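Local coordinates for protein processed glycerol phosphate lipoteichoic acid synthase 2 (Bacillus subtilis, PDB 2W8D) that is a magnesium-binding bacterial enzyme whose catalytic domain has the sulfatase fold of the alkaline phosphatase superfamily, at residues 23-28 and 68-73; 116-121 and 407-412; 165-170 and 197-202; 177-182 and 239-244; 356-361 and 380-385. All blocks are in the same frame, centred on the assembly; numbering follows the deposited sequence.

Interaction 1 of 5, residues 23-28 and 68-73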
# COMPACT_ATOMS: atom_id res chain seq x y z
N ASN A 23 -12.95 -19.79 1.83
CA ASN A 23 -14.20 -19.61 2.59
C ASN A 23 -14.03 -19.50 4.11
O ASN A 23 -14.96 -19.10 4.80
CB ASN A 23 -15.32 -20.62 2.25
CG ASN A 23 -16.74 -20.05 2.57
OD1 ASN A 23 -16.95 -18.82 2.55
ND2 ASN A 23 -17.70 -20.95 2.86
N VAL A 24 -12.85 -19.82 4.61
CA VAL A 24 -12.51 -19.49 5.99
C VAL A 24 -12.58 -17.97 6.19
O VAL A 24 -12.88 -17.50 7.30
CB VAL A 24 -11.10 -19.99 6.36
CG1 VAL A 24 -10.61 -19.34 7.66
CG2 VAL A 24 -11.10 -21.52 6.48
N TYR A 25 -12.34 -17.21 5.12
CA TYR A 25 -12.24 -15.75 5.22
C TYR A 25 -13.26 -14.96 4.40
O TYR A 25 -13.54 -13.81 4.72
CB TYR A 25 -10.81 -15.27 4.91
CG TYR A 25 -9.76 -15.89 5.82
CD1 TYR A 25 -9.72 -15.58 7.17
CD2 TYR A 25 -8.82 -16.78 5.31
CE1 TYR A 25 -8.76 -16.14 8.00
CE2 TYR A 25 -7.86 -17.36 6.13
CZ TYR A 25 -7.83 -17.03 7.48
OH TYR A 25 -6.89 -17.61 8.30
N PHE A 26 -13.82 -15.56 3.36
CA PHE A 26 -14.63 -14.82 2.40
C PHE A 26 -15.94 -14.35 3.01
O PHE A 26 -16.77 -15.16 3.41
CB PHE A 26 -14.90 -15.67 1.17
CG PHE A 26 -15.79 -15.00 0.17
CD1 PHE A 26 -15.30 -13.93 -0.60
CD2 PHE A 26 -17.10 -15.41 -0.00
CE1 PHE A 26 -16.12 -13.28 -1.53
CE2 PHE A 26 -17.94 -14.78 -0.93
CZ PHE A 26 -17.46 -13.70 -1.69
N GLY A 27 -16.13 -13.04 3.07
CA GLY A 27 -17.40 -12.49 3.55
C GLY A 27 -17.44 -12.33 5.05
O GLY A 27 -18.40 -11.80 5.59
N LYS A 28 -16.37 -12.74 5.73
CA LYS A 28 -16.31 -12.74 7.19
C LYS A 28 -16.24 -11.34 7.80
O LYS A 28 -16.37 -11.17 9.02
CB LYS A 28 -15.14 -13.61 7.70
CG LYS A 28 -15.28 -15.10 7.43
CD LYS A 28 -16.52 -15.69 8.11
CE LYS A 28 -16.50 -17.23 8.10
NZ LYS A 28 -17.75 -17.82 8.67
N GLU A 68 -4.39 -11.59 16.75
CA GLU A 68 -5.59 -11.16 15.99
C GLU A 68 -5.34 -10.42 14.69
O GLU A 68 -6.18 -10.44 13.79
CB GLU A 68 -6.56 -10.34 16.87
CG GLU A 68 -5.99 -9.07 17.53
CD GLU A 68 -7.00 -8.41 18.49
OE1 GLU A 68 -8.07 -7.93 18.02
OE2 GLU A 68 -6.72 -8.35 19.72
N THR A 69 -4.18 -9.78 14.56
CA THR A 69 -3.90 -8.96 13.39
C THR A 69 -3.13 -9.78 12.35
O THR A 69 -2.19 -10.49 12.69
CB THR A 69 -3.11 -7.72 13.79
OG1 THR A 69 -3.77 -7.07 14.88
CG2 THR A 69 -2.98 -6.75 12.63
N PHE A 70 -3.58 -9.71 11.10
CA PHE A 70 -2.86 -10.31 9.98
C PHE A 70 -1.66 -9.45 9.77
O PHE A 70 -1.79 -8.23 9.59
CB PHE A 70 -3.61 -10.26 8.66
CG PHE A 70 -4.84 -11.13 8.57
CD1 PHE A 70 -4.75 -12.45 8.17
CD2 PHE A 70 -6.10 -10.59 8.76
CE1 PHE A 70 -5.87 -13.22 8.03
CE2 PHE A 70 -7.24 -11.35 8.62
CZ PHE A 70 -7.12 -12.67 8.25
N TYR A 71 -0.48 -10.06 9.78
CA TYR A 71 0.74 -9.37 9.41
C TYR A 71 1.43 -10.19 8.31
O TYR A 71 1.50 -11.41 8.42
CB TYR A 71 1.65 -9.18 10.62
CG TYR A 71 3.01 -8.61 10.25
CD1 TYR A 71 3.10 -7.34 9.66
CD2 TYR A 71 4.19 -9.33 10.45
CE1 TYR A 71 4.32 -6.81 9.30
CE2 TYR A 71 5.44 -8.81 10.07
CZ TYR A 71 5.48 -7.55 9.50
OH TYR A 71 6.68 -6.98 9.11
N PHE A 72 1.89 -9.50 7.27
CA PHE A 72 2.54 -10.11 6.11
C PHE A 72 3.98 -9.60 6.04
O PHE A 72 4.21 -8.41 5.77
CB PHE A 72 1.79 -9.74 4.81
CG PHE A 72 0.29 -10.01 4.86
CD1 PHE A 72 -0.25 -11.16 4.29
CD2 PHE A 72 -0.57 -9.11 5.46
CE1 PHE A 72 -1.62 -11.40 4.33
CE2 PHE A 72 -1.94 -9.35 5.51
CZ PHE A 72 -2.46 -10.50 4.94
N ASP A 73 4.94 -10.51 6.27
CA ASP A 73 6.37 -10.18 6.33
C ASP A 73 7.16 -10.41 5.02
O ASP A 73 8.37 -10.12 4.92
CB ASP A 73 7.01 -10.92 7.52
CG ASP A 73 6.98 -12.43 7.35
OD1 ASP A 73 6.02 -12.99 6.80
OD2 ASP A 73 7.93 -13.08 7.77
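Tyr25 and Phe70 meet ring against ring, with the edge of Phe70 turned toward the face of Tyr25. From CB, which leaves the backbone in the direction of 68-73, the tyrosine side chain runs with CG anti to its own carbonyl carbon (chi1 -58°), and this carries one side of the ring to the phenylalanine. CD1 comes within 4.0 Å of Phe70 CZ. The next atom out, Tyr25 CE1, makes the closest approach, 3.8 Å from Phe70 CZ, lying near the plane of the phenylalanine ring at its edge; Phe70 CE1 is 4.1 Å from the same Tyr25 CE1. CZ and OH, at the tip, stand farther from Phe70. The centroids of the Tyr25 and Phe70 rings are 5.6 Å apart and their planes stand at 69°, an offset edge-to-face geometry. Phe70 belongs to strand 70-76 of the large mixed sheet of this sulfatase-type domain, whereas Tyr25 opens a type II turn, Tyr25 to Lys28, in the loop between helix 6-17 and strand 33-39. Over one face of the tyrosine ring lies Val24 CG1, 3.5 Å above the plane. Outside the pair, Tyr25 packs on Glu302, and Phe70 on Ile294 and Val304 of adjoining strands.

Interaction 2 of 5, residues 116-121 and 407-412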
# COMPACT_ATOMS: atom_id res chain seq x y z
N PRO A 116 -13.33 1.92 -4.23
CA PRO A 116 -14.39 2.81 -3.73
C PRO A 116 -15.61 2.87 -4.63
O PRO A 116 -16.71 3.05 -4.13
CB PRO A 116 -13.72 4.18 -3.64
CG PRO A 116 -12.30 4.02 -4.21
CD PRO A 116 -12.00 2.57 -4.28
N ALA A 117 -15.43 2.71 -5.94
CA ALA A 117 -16.56 2.75 -6.87
C ALA A 117 -17.36 1.44 -6.87
O ALA A 117 -18.60 1.47 -6.91
CB ALA A 117 -16.10 3.11 -8.27
N ILE A 118 -16.66 0.31 -6.79
CA ILE A 118 -17.30 -0.99 -6.65
C ILE A 118 -18.22 -0.99 -5.42
O ILE A 118 -19.39 -1.36 -5.49
CB ILE A 118 -16.25 -2.15 -6.53
CG1 ILE A 118 -15.47 -2.26 -7.84
CG2 ILE A 118 -16.94 -3.49 -6.17
CD1 ILE A 118 -14.34 -3.24 -7.85
N LEU A 119 -17.66 -0.53 -4.31
CA LEU A 119 -18.36 -0.48 -3.05
C LEU A 119 -19.59 0.45 -2.97
O LEU A 119 -20.33 0.38 -2.00
CB LEU A 119 -17.35 -0.19 -1.94
CG LEU A 119 -16.44 -1.41 -1.72
CD1 LEU A 119 -15.40 -1.19 -0.63
CD2 LEU A 119 -17.33 -2.63 -1.42
N LYS A 120 -19.82 1.29 -3.99
CA LYS A 120 -20.98 2.20 -3.98
C LYS A 120 -22.28 1.43 -3.98
O LYS A 120 -23.25 1.86 -3.37
CB LYS A 120 -20.98 3.15 -5.19
CG LYS A 120 -20.41 4.53 -4.90
CD LYS A 120 -19.52 4.97 -6.05
CE LYS A 120 -18.33 5.82 -5.57
NZ LYS A 120 -18.71 7.14 -4.97
N SER A 121 -22.30 0.32 -4.70
CA SER A 121 -23.49 -0.52 -4.83
C SER A 121 -23.80 -1.24 -3.51
O SER A 121 -24.91 -1.77 -3.32
CB SER A 121 -23.27 -1.55 -5.94
OG SER A 121 -22.11 -2.31 -5.67
N LYS A 407 -20.49 -6.86 -13.78
CA LYS A 407 -21.93 -7.02 -13.57
C LYS A 407 -22.56 -6.07 -12.56
O LYS A 407 -23.64 -5.52 -12.79
CB LYS A 407 -22.33 -8.48 -13.26
CG LYS A 407 -23.16 -9.19 -14.37
CD LYS A 407 -24.14 -8.24 -15.08
CE LYS A 407 -25.54 -8.19 -14.42
NZ LYS A 407 -26.31 -7.03 -14.92
N GLY A 408 -21.91 -5.88 -11.42
CA GLY A 408 -22.51 -5.04 -10.41
C GLY A 408 -22.43 -3.61 -10.89
O GLY A 408 -23.36 -2.84 -10.74
N PHE A 409 -21.32 -3.32 -11.56
CA PHE A 409 -20.75 -1.99 -11.64
C PHE A 409 -21.54 -0.93 -12.36
O PHE A 409 -21.95 -1.10 -13.51
CB PHE A 409 -19.39 -2.07 -12.30
CG PHE A 409 -18.55 -0.86 -12.07
CD1 PHE A 409 -17.91 -0.68 -10.85
CD2 PHE A 409 -18.40 0.09 -13.07
CE1 PHE A 409 -17.14 0.44 -10.62
CE2 PHE A 409 -17.62 1.22 -12.86
CZ PHE A 409 -16.99 1.40 -11.63
N LYS A 410 -21.70 0.20 -11.70
CA LYS A 410 -22.20 1.36 -12.40
C LYS A 410 -21.09 2.40 -12.62
O LYS A 410 -20.41 2.83 -11.69
CB LYS A 410 -23.45 1.92 -11.71
CG LYS A 410 -23.25 2.21 -10.22
CD LYS A 410 -23.23 3.72 -9.97
CE LYS A 410 -24.67 4.32 -9.99
NZ LYS A 410 -25.11 4.72 -11.36
N LYS A 411 -20.93 2.75 -13.89
CA LYS A 411 -19.91 3.64 -14.41
C LYS A 411 -19.73 4.90 -13.57
O LYS A 411 -20.71 5.53 -13.18
CB LYS A 411 -20.26 4.00 -15.86
CG LYS A 411 -19.38 5.05 -16.51
CD LYS A 411 -19.93 5.39 -17.90
CE LYS A 411 -19.62 6.83 -18.34
NZ LYS A 411 -18.14 7.11 -18.45
N VAL A 412 -18.48 5.25 -13.29
CA VAL A 412 -18.19 6.48 -12.57
C VAL A 412 -18.30 7.73 -13.45
O VAL A 412 -17.83 7.73 -14.57
CB VAL A 412 -16.84 6.40 -11.86
CG1 VAL A 412 -16.37 7.77 -11.37
CG2 VAL A 412 -16.99 5.51 -10.71
O HOH W 1 -19.91 3.44 -9.35
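The short helix 115-118 of the sulfatase-type domain, together with the 3-10 turn that follows it, receives the chain's C-terminal tail, which passes over it as an irregular segment after helix 380-397. Ala117 is the focus: its CB touches both Phe409 CE1, at 3.7 Å, and Val412 CG2, at 3.5 Å, which approach from directions about 90° apart. The phenylalanine reaches the helix because its CG is anti to the backbone N (chi1 -163°). Ala117 CB and Ile118 N both lie at the edge of the ring, near its plane. Ile118 adds a looser touch, CG1 to Phe409 CD1 at 4.2 Å, the two side chains roughly perpendicular. Ser121 OG donates to Ile118 O, 2.9 Å away and nearly in line with the carbonyl bond. Lys120, its CB directed toward the tail, forms a salt bridge through NZ with Asp149 and a hydrogen bond to Tyr417 OH. A water may bridge Lys410 O and, weakly, Ala117 O, but its 2.5 Å distance to Lys410 O is doubtfully short. No direct hydrogen bond joins 116-121 to 407-412, so between these segments the contact is chiefly apolar; a polar tie comes further along the tail, at Tyr417.

Interaction 3 of 5, residues 165-170 and 197-202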
# COMPACT_ATOMS: atom_id res chain seq x y z
N LYS A 165 5.35 20.65 9.14
CA LYS A 165 6.79 20.41 8.98
C LYS A 165 7.26 20.80 7.59
O LYS A 165 7.60 21.96 7.37
CB LYS A 165 7.21 18.98 9.33
CG LYS A 165 8.65 18.90 9.83
CD LYS A 165 9.33 17.58 9.47
CE LYS A 165 10.63 17.37 10.26
NZ LYS A 165 11.65 18.46 10.10
N ASN A 166 7.27 19.86 6.66
CA ASN A 166 7.76 20.13 5.31
C ASN A 166 6.65 20.04 4.25
O ASN A 166 6.31 21.05 3.62
CB ASN A 166 8.95 19.22 4.95
CG ASN A 166 10.21 19.57 5.73
OD1 ASN A 166 10.73 20.70 5.63
ND2 ASN A 166 10.72 18.61 6.52
N TYR A 167 6.08 18.85 4.07
CA TYR A 167 4.99 18.69 3.10
C TYR A 167 3.62 19.08 3.64
O TYR A 167 2.65 19.11 2.87
CB TYR A 167 4.96 17.29 2.48
CG TYR A 167 6.18 16.98 1.66
CD1 TYR A 167 7.38 16.60 2.28
CD2 TYR A 167 6.15 17.07 0.27
CE1 TYR A 167 8.51 16.33 1.55
CE2 TYR A 167 7.30 16.78 -0.49
CZ TYR A 167 8.47 16.41 0.16
OH TYR A 167 9.62 16.12 -0.53
N GLY A 168 3.53 19.38 4.94
CA GLY A 168 2.28 19.83 5.55
C GLY A 168 2.12 19.35 6.98
O GLY A 168 3.03 19.48 7.80
N MSE A 169 0.94 18.81 7.28
CA MSE A 169 0.62 18.44 8.67
C MSE A 169 1.53 17.32 9.18
O MSE A 169 1.80 16.36 8.46
CB MSE A 169 -0.83 17.97 8.81
CG MSE A 169 -1.87 19.01 8.59
SE MSE A 169 -1.93 20.44 9.93
CE MSE A 169 -2.54 19.39 11.48
N LYS A 170 1.95 17.44 10.42
CA LYS A 170 2.53 16.32 11.16
C LYS A 170 1.45 15.28 11.48
O LYS A 170 0.31 15.63 11.76
CB LYS A 170 3.15 16.85 12.45
CG LYS A 170 4.39 17.70 12.23
CD LYS A 170 4.84 18.31 13.54
CE LYS A 170 6.11 19.11 13.39
NZ LYS A 170 6.25 20.00 14.59
N SER A 197 4.78 12.50 7.83
CA SER A 197 5.89 12.85 8.69
C SER A 197 7.17 12.04 8.42
O SER A 197 8.25 12.59 8.54
CB SER A 197 5.50 12.69 10.17
OG SER A 197 4.75 13.82 10.67
N ASN A 198 7.07 10.77 8.03
CA ASN A 198 8.28 9.97 7.80
C ASN A 198 8.83 10.15 6.37
O ASN A 198 9.05 9.15 5.66
CB ASN A 198 8.05 8.49 8.13
CG ASN A 198 9.33 7.72 8.31
OD1 ASN A 198 10.26 8.20 8.98
ND2 ASN A 198 9.40 6.51 7.74
N HIS A 199 9.02 11.40 5.96
CA HIS A 199 9.50 11.76 4.61
C HIS A 199 10.98 12.05 4.65
O HIS A 199 11.46 12.65 5.61
CB HIS A 199 8.77 13.00 4.06
CG HIS A 199 7.78 12.69 2.98
ND1 HIS A 199 6.43 12.97 3.10
CD2 HIS A 199 7.94 12.10 1.76
CE1 HIS A 199 5.80 12.59 2.00
NE2 HIS A 199 6.69 12.06 1.17
N PHE A 200 11.72 11.58 3.62
CA PHE A 200 13.12 11.94 3.40
C PHE A 200 13.31 13.46 3.54
O PHE A 200 12.47 14.20 3.08
CB PHE A 200 13.47 11.52 1.98
CG PHE A 200 14.91 11.73 1.62
CD1 PHE A 200 15.83 10.69 1.78
CD2 PHE A 200 15.35 12.98 1.13
CE1 PHE A 200 17.19 10.88 1.45
CE2 PHE A 200 16.71 13.18 0.80
CZ PHE A 200 17.63 12.13 0.95
N PRO A 201 14.42 13.94 4.15
CA PRO A 201 15.57 13.30 4.81
C PRO A 201 15.32 12.85 6.26
O PRO A 201 16.27 12.55 6.94
CB PRO A 201 16.63 14.41 4.80
CG PRO A 201 15.80 15.65 5.04
CD PRO A 201 14.54 15.40 4.18
N PHE A 202 14.06 12.82 6.72
CA PHE A 202 13.70 12.17 8.00
C PHE A 202 14.06 12.94 9.29
O PHE A 202 14.01 12.40 10.40
CB PHE A 202 14.27 10.73 8.06
CG PHE A 202 13.89 9.88 6.88
CD1 PHE A 202 12.57 9.59 6.62
CD2 PHE A 202 14.87 9.38 6.03
CE1 PHE A 202 12.22 8.84 5.54
CE2 PHE A 202 14.53 8.59 4.94
CZ PHE A 202 13.23 8.32 4.68
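Tyr167 and His199 lie face to face, their ring centroids 4.4 Å apart and their planes inclined by 28°, so the stack opens slightly toward one side. The overlap is partial. Tyr167 CD1 stands 3.7 Å above the imidazole plane, displaced toward its rim, and is 3.8 Å from His199 ND1; Tyr167 CE1 lies 4.0 Å from His199 CG, while His199 CE1 in turn sits over a face of the tyrosine. Although the rings stack, the two side chains as a whole run nearly perpendicular to each other. The imidazole is fixed in rotation by polar partners at both nitrogens: ND1 is bonded to Leu196 O and NE2 to O1P of the phosphothreonine at position 84. The NE2 bond links the stack to the metal site of the alkaline phosphatase superfamily fold, with the His199 side chain about 4 Å from the bound magnesium ion. The loop carrying His199 follows strand 189-194, and the loop carrying Tyr167 leads into helix 171-183. A second meeting point lies at the beginning of that helix, where Lys170 occupies the N-cap position. Ser197 OG, anti to its carbonyl carbon (chi1 -81°), comes in against the backbone there, 3.4 Å from Lys170 CA, and hydrogen-bonds to Asp171 N in the first turn. Lys170 CB is 3.9 Å from the same Ser197 OG, but the rest of this lysine extends away from 197-202, and its NZ forms a salt bridge with Asp208.

Interaction 4 of 5, residues 177-182 and 239-244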
# COMPACT_ATOMS: atom_id res chain seq x y z
N GLU A 177 -7.24 15.68 14.52
CA GLU A 177 -8.17 16.51 13.75
C GLU A 177 -9.06 15.73 12.77
O GLU A 177 -10.20 16.13 12.51
CB GLU A 177 -7.40 17.64 13.05
CG GLU A 177 -7.23 18.85 13.98
CD GLU A 177 -6.10 19.79 13.57
OE1 GLU A 177 -6.30 20.60 12.65
OE2 GLU A 177 -5.02 19.74 14.20
N SER A 178 -8.55 14.60 12.28
CA SER A 178 -9.33 13.72 11.42
C SER A 178 -10.50 13.00 12.11
O SER A 178 -11.46 12.61 11.44
CB SER A 178 -8.44 12.69 10.72
OG SER A 178 -7.44 13.31 9.93
N MSE A 179 -10.44 12.84 13.44
CA MSE A 179 -11.50 12.13 14.18
C MSE A 179 -12.92 12.65 13.93
O MSE A 179 -13.74 11.90 13.40
CB MSE A 179 -11.19 11.99 15.68
CG MSE A 179 -9.90 11.20 15.99
SE MSE A 179 -9.44 9.65 14.80
CE MSE A 179 -10.80 8.36 15.41
N PRO A 180 -13.22 13.93 14.26
CA PRO A 180 -14.60 14.40 14.02
C PRO A 180 -14.99 14.36 12.55
O PRO A 180 -16.15 14.17 12.21
CB PRO A 180 -14.60 15.86 14.53
CG PRO A 180 -13.16 16.23 14.70
CD PRO A 180 -12.39 14.95 14.94
N LEU A 181 -14.02 14.52 11.66
CA LEU A 181 -14.32 14.43 10.26
C LEU A 181 -14.72 12.99 9.95
O LEU A 181 -15.71 12.74 9.29
CB LEU A 181 -13.14 14.92 9.43
CG LEU A 181 -12.72 16.36 9.78
CD1 LEU A 181 -11.41 16.66 9.10
CD2 LEU A 181 -13.84 17.44 9.41
N LEU A 182 -13.97 12.04 10.47
CA LEU A 182 -14.25 10.63 10.20
C LEU A 182 -15.57 10.16 10.80
O LEU A 182 -16.27 9.35 10.19
CB LEU A 182 -13.12 9.76 10.72
CG LEU A 182 -13.34 8.27 10.50
CD1 LEU A 182 -13.17 7.93 9.01
CD2 LEU A 182 -12.38 7.51 11.38
N PHE A 239 -5.28 4.42 16.76
CA PHE A 239 -5.93 3.22 17.28
C PHE A 239 -6.65 3.45 18.60
O PHE A 239 -7.78 3.01 18.76
CB PHE A 239 -4.92 2.07 17.45
CG PHE A 239 -4.76 1.19 16.23
CD1 PHE A 239 -4.49 1.72 14.99
CD2 PHE A 239 -4.88 -0.18 16.36
CE1 PHE A 239 -4.34 0.89 13.90
CE2 PHE A 239 -4.73 -1.00 15.25
CZ PHE A 239 -4.44 -0.49 14.05
N ASN A 240 -6.01 4.13 19.56
CA ASN A 240 -6.70 4.44 20.83
C ASN A 240 -8.00 5.18 20.55
O ASN A 240 -9.05 4.81 21.06
CB ASN A 240 -5.84 5.26 21.79
CG ASN A 240 -4.66 4.49 22.35
OD1 ASN A 240 -4.74 3.28 22.64
ND2 ASN A 240 -3.55 5.18 22.54
N ASP A 241 -7.93 6.21 19.72
CA ASP A 241 -9.13 7.00 19.35
C ASP A 241 -10.17 6.20 18.56
O ASP A 241 -11.35 6.39 18.75
CB ASP A 241 -8.75 8.30 18.64
CG ASP A 241 -8.07 9.31 19.56
OD1 ASP A 241 -8.13 9.16 20.80
OD2 ASP A 241 -7.47 10.29 19.06
N LEU A 242 -9.74 5.30 17.69
CA LEU A 242 -10.70 4.43 17.00
C LEU A 242 -11.48 3.50 17.97
O LEU A 242 -12.58 3.02 17.65
CB LEU A 242 -10.01 3.61 15.93
CG LEU A 242 -9.52 4.33 14.66
CD1 LEU A 242 -8.82 3.38 13.74
CD2 LEU A 242 -10.68 4.98 13.94
N LYS A 243 -10.89 3.26 19.13
CA LYS A 243 -11.48 2.40 20.14
C LYS A 243 -12.38 3.17 21.08
O LYS A 243 -13.37 2.62 21.54
CB LYS A 243 -10.41 1.63 20.91
CG LYS A 243 -9.62 0.63 20.06
CD LYS A 243 -8.34 0.13 20.78
CE LYS A 243 -7.86 -1.20 20.21
NZ LYS A 243 -6.43 -1.52 20.61
N LYS A 244 -12.07 4.44 21.35
CA LYS A 244 -13.00 5.29 22.11
C LYS A 244 -14.32 5.43 21.34
O LYS A 244 -15.38 5.19 21.90
CB LYS A 244 -12.47 6.71 22.37
CG LYS A 244 -11.03 6.85 22.84
CD LYS A 244 -10.88 6.63 24.35
CE LYS A 244 -9.43 6.18 24.66
NZ LYS A 244 -9.28 5.74 26.08
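Met179, modelled as selenomethionine, reaches from helix 171-183 to the last turns of helix 219-244 and touches both Asp241 and Leu242. Its chain is bent at chi2 and chi3 (-36° and -73°), a hooked shape that presents the terminal methyl to the opposite helix: CE lies 3.8 Å from Asp241 CB and 3.7 Å from Leu242 CD2. Higher up the same side chain, CG passes 4.0 Å from Asp241 OD2, so the aspartate slants across the selenomethionine, meeting it with its methylene and one oxygen. That oxygen is engaged elsewhere, in a salt bridge with Lys176 one turn earlier on the first helix; this adds an ionic tie to the otherwise apolar contact. Leu242 uses a single branch. Its CD2 meets Met179 CE and also Leu182 CD2, 4.0 Å away, with the two leucines set almost square to each other. No hydrogen bond joins the two segments directly. The axes of these short helical pieces approach to 11.0 Å and cross at -33°, running in broadly the same direction. Beneath them is the large mixed sheet: Leu182 packs on Phe129, Phe189 and Thr191 of strands 125-130 and 189-194, and Leu242 on Ile253 of strand 251-257.

Interaction 5 of 5, residues 356-361 and 380-385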
# COMPACT_ATOMS: atom_id res chain seq x y z
N TYR A 356 13.15 -17.49 -6.47
CA TYR A 356 14.13 -16.66 -7.16
C TYR A 356 14.00 -15.19 -6.85
O TYR A 356 12.88 -14.68 -6.71
CB TYR A 356 13.94 -16.75 -8.69
CG TYR A 356 14.12 -18.09 -9.30
CD1 TYR A 356 15.28 -18.83 -9.08
CD2 TYR A 356 13.16 -18.60 -10.15
CE1 TYR A 356 15.46 -20.07 -9.70
CE2 TYR A 356 13.32 -19.82 -10.75
CZ TYR A 356 14.47 -20.55 -10.53
OH TYR A 356 14.59 -21.77 -11.15
N THR A 357 15.14 -14.52 -6.74
CA THR A 357 15.15 -13.07 -6.90
C THR A 357 15.96 -12.66 -8.14
O THR A 357 17.13 -13.04 -8.31
CB THR A 357 15.37 -12.25 -5.57
OG1 THR A 357 16.43 -11.28 -5.70
CG2 THR A 357 15.55 -13.11 -4.34
N LYS A 358 15.29 -11.98 -9.05
CA LYS A 358 15.89 -11.57 -10.30
C LYS A 358 16.10 -10.07 -10.31
O LYS A 358 15.14 -9.33 -10.23
CB LYS A 358 14.99 -11.91 -11.48
CG LYS A 358 15.76 -11.95 -12.80
CD LYS A 358 14.89 -11.56 -13.96
CE LYS A 358 15.61 -11.80 -15.26
NZ LYS A 358 14.67 -11.57 -16.39
N ILE A 359 17.35 -9.64 -10.47
CA ILE A 359 17.70 -8.21 -10.46
C ILE A 359 18.66 -7.90 -11.62
O ILE A 359 19.72 -8.53 -11.74
CB ILE A 359 18.33 -7.79 -9.10
CG1 ILE A 359 17.44 -8.18 -7.93
CG2 ILE A 359 18.62 -6.27 -9.06
CD1 ILE A 359 16.06 -7.33 -7.80
N SER A 360 18.27 -6.95 -12.48
CA SER A 360 19.01 -6.60 -13.71
C SER A 360 19.51 -7.82 -14.45
O SER A 360 20.69 -7.90 -14.80
CB SER A 360 20.21 -5.66 -13.41
OG SER A 360 19.87 -4.78 -12.35
N GLY A 361 18.62 -8.78 -14.65
CA GLY A 361 18.98 -10.01 -15.38
C GLY A 361 19.81 -11.06 -14.64
O GLY A 361 20.09 -12.10 -15.20
N SER A 380 9.99 -20.22 -16.49
CA SER A 380 8.54 -20.11 -16.35
C SER A 380 8.08 -18.98 -15.42
O SER A 380 7.02 -18.42 -15.64
CB SER A 380 7.95 -21.43 -15.83
OG SER A 380 8.14 -21.49 -14.41
N GLU A 381 8.87 -18.64 -14.41
CA GLU A 381 8.48 -17.55 -13.53
C GLU A 381 8.65 -16.21 -14.21
O GLU A 381 7.79 -15.33 -14.10
CB GLU A 381 9.23 -17.56 -12.18
CG GLU A 381 8.95 -18.81 -11.32
CD GLU A 381 9.26 -18.63 -9.82
OE1 GLU A 381 9.78 -17.56 -9.42
OE2 GLU A 381 8.98 -19.57 -9.03
N ASP A 382 9.77 -16.04 -14.90
CA ASP A 382 10.02 -14.80 -15.63
C ASP A 382 8.89 -14.51 -16.64
O ASP A 382 8.41 -13.37 -16.72
CB ASP A 382 11.38 -14.87 -16.31
CG ASP A 382 11.68 -13.62 -17.12
OD1 ASP A 382 11.69 -13.71 -18.40
OD2 ASP A 382 11.91 -12.56 -16.49
N SER A 383 8.45 -15.54 -17.37
CA SER A 383 7.32 -15.40 -18.31
C SER A 383 6.02 -15.00 -17.63
O SER A 383 5.26 -14.23 -18.20
CB SER A 383 7.07 -16.69 -19.11
OG SER A 383 8.26 -17.10 -19.79
N LEU A 384 5.75 -15.56 -16.45
CA LEU A 384 4.55 -15.22 -15.70
C LEU A 384 4.57 -13.73 -15.36
O LEU A 384 3.55 -13.04 -15.49
CB LEU A 384 4.38 -16.09 -14.43
CG LEU A 384 3.92 -17.55 -14.57
CD1 LEU A 384 4.02 -18.28 -13.27
CD2 LEU A 384 2.48 -17.67 -15.08
N VAL A 385 5.75 -13.24 -14.96
CA VAL A 385 5.96 -11.82 -14.62
C VAL A 385 5.69 -10.90 -15.82
O VAL A 385 4.90 -9.97 -15.72
CB VAL A 385 7.37 -11.56 -14.01
CG1 VAL A 385 7.70 -10.02 -13.91
CG2 VAL A 385 7.52 -12.25 -12.65
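Lys358 and Asp382 both turn CG anti to the backbone N (chi1 -160° for the lysine), and the lysine chain continues extended, bringing its ammonium group to the aspartate. This salt bridge joins strand 356-359, the central strand of the five-stranded antiparallel sheet, to the first turn of helix 380-397. The same helix turn meets the sheet again at Tyr356, whose CG lies anti to its carbonyl carbon. Tyr356 CD2 is 3.6 Å from Glu381 OE1 and 3.9 Å from Glu381 CD, the ring and carboxylate planes standing 71° apart. This is a contact of carbon with oxygen; the polar ends of both residues have other partners. Glu381 OE1 is hydrogen-bonded to Ser353 OG, and Tyr356 OH to Asp378 N just ahead of the helix, which would help to keep the ring and the helix start in place. Tyr363 of the adjacent strand 362-365 touches both Lys358 and Asp382, and packs edge-to-face with Tyr356. Asp382 is buried, so its charge is probably balanced largely by the lysine, with Lys386 a more distant, weak partner of OD1. Lys358 NZ donates to Asp382 OD2 over 2.9 Å, approaching from above the carboxylate plane, 57° out of it.

How the interactions relate
Interactions 3 and 4 are the pair in direct contact: Met169 CE lies 3.7 Å from Glu177 OE2, and their segments alternate along the chain, so helices 171-183 and 219-244 and the loops before them are fastened at two places whose centres are 22 Å apart. Interaction 3 lies beside the magnesium ion, which is coordinated by Glu40, the phosphothreonine at position 84, Asp258 and His259. Interaction 1, on strand 70-76 of the large sheet, comes within about 6 Å of interaction 4 at nearest atoms without touching it. Interaction 5, in the smaller sheet, lies across the chain's centre from interaction 4, with centres 43 Å apart. Interaction 2 spans 285 residues and encloses interactions 3, 4 and 5 in sequence.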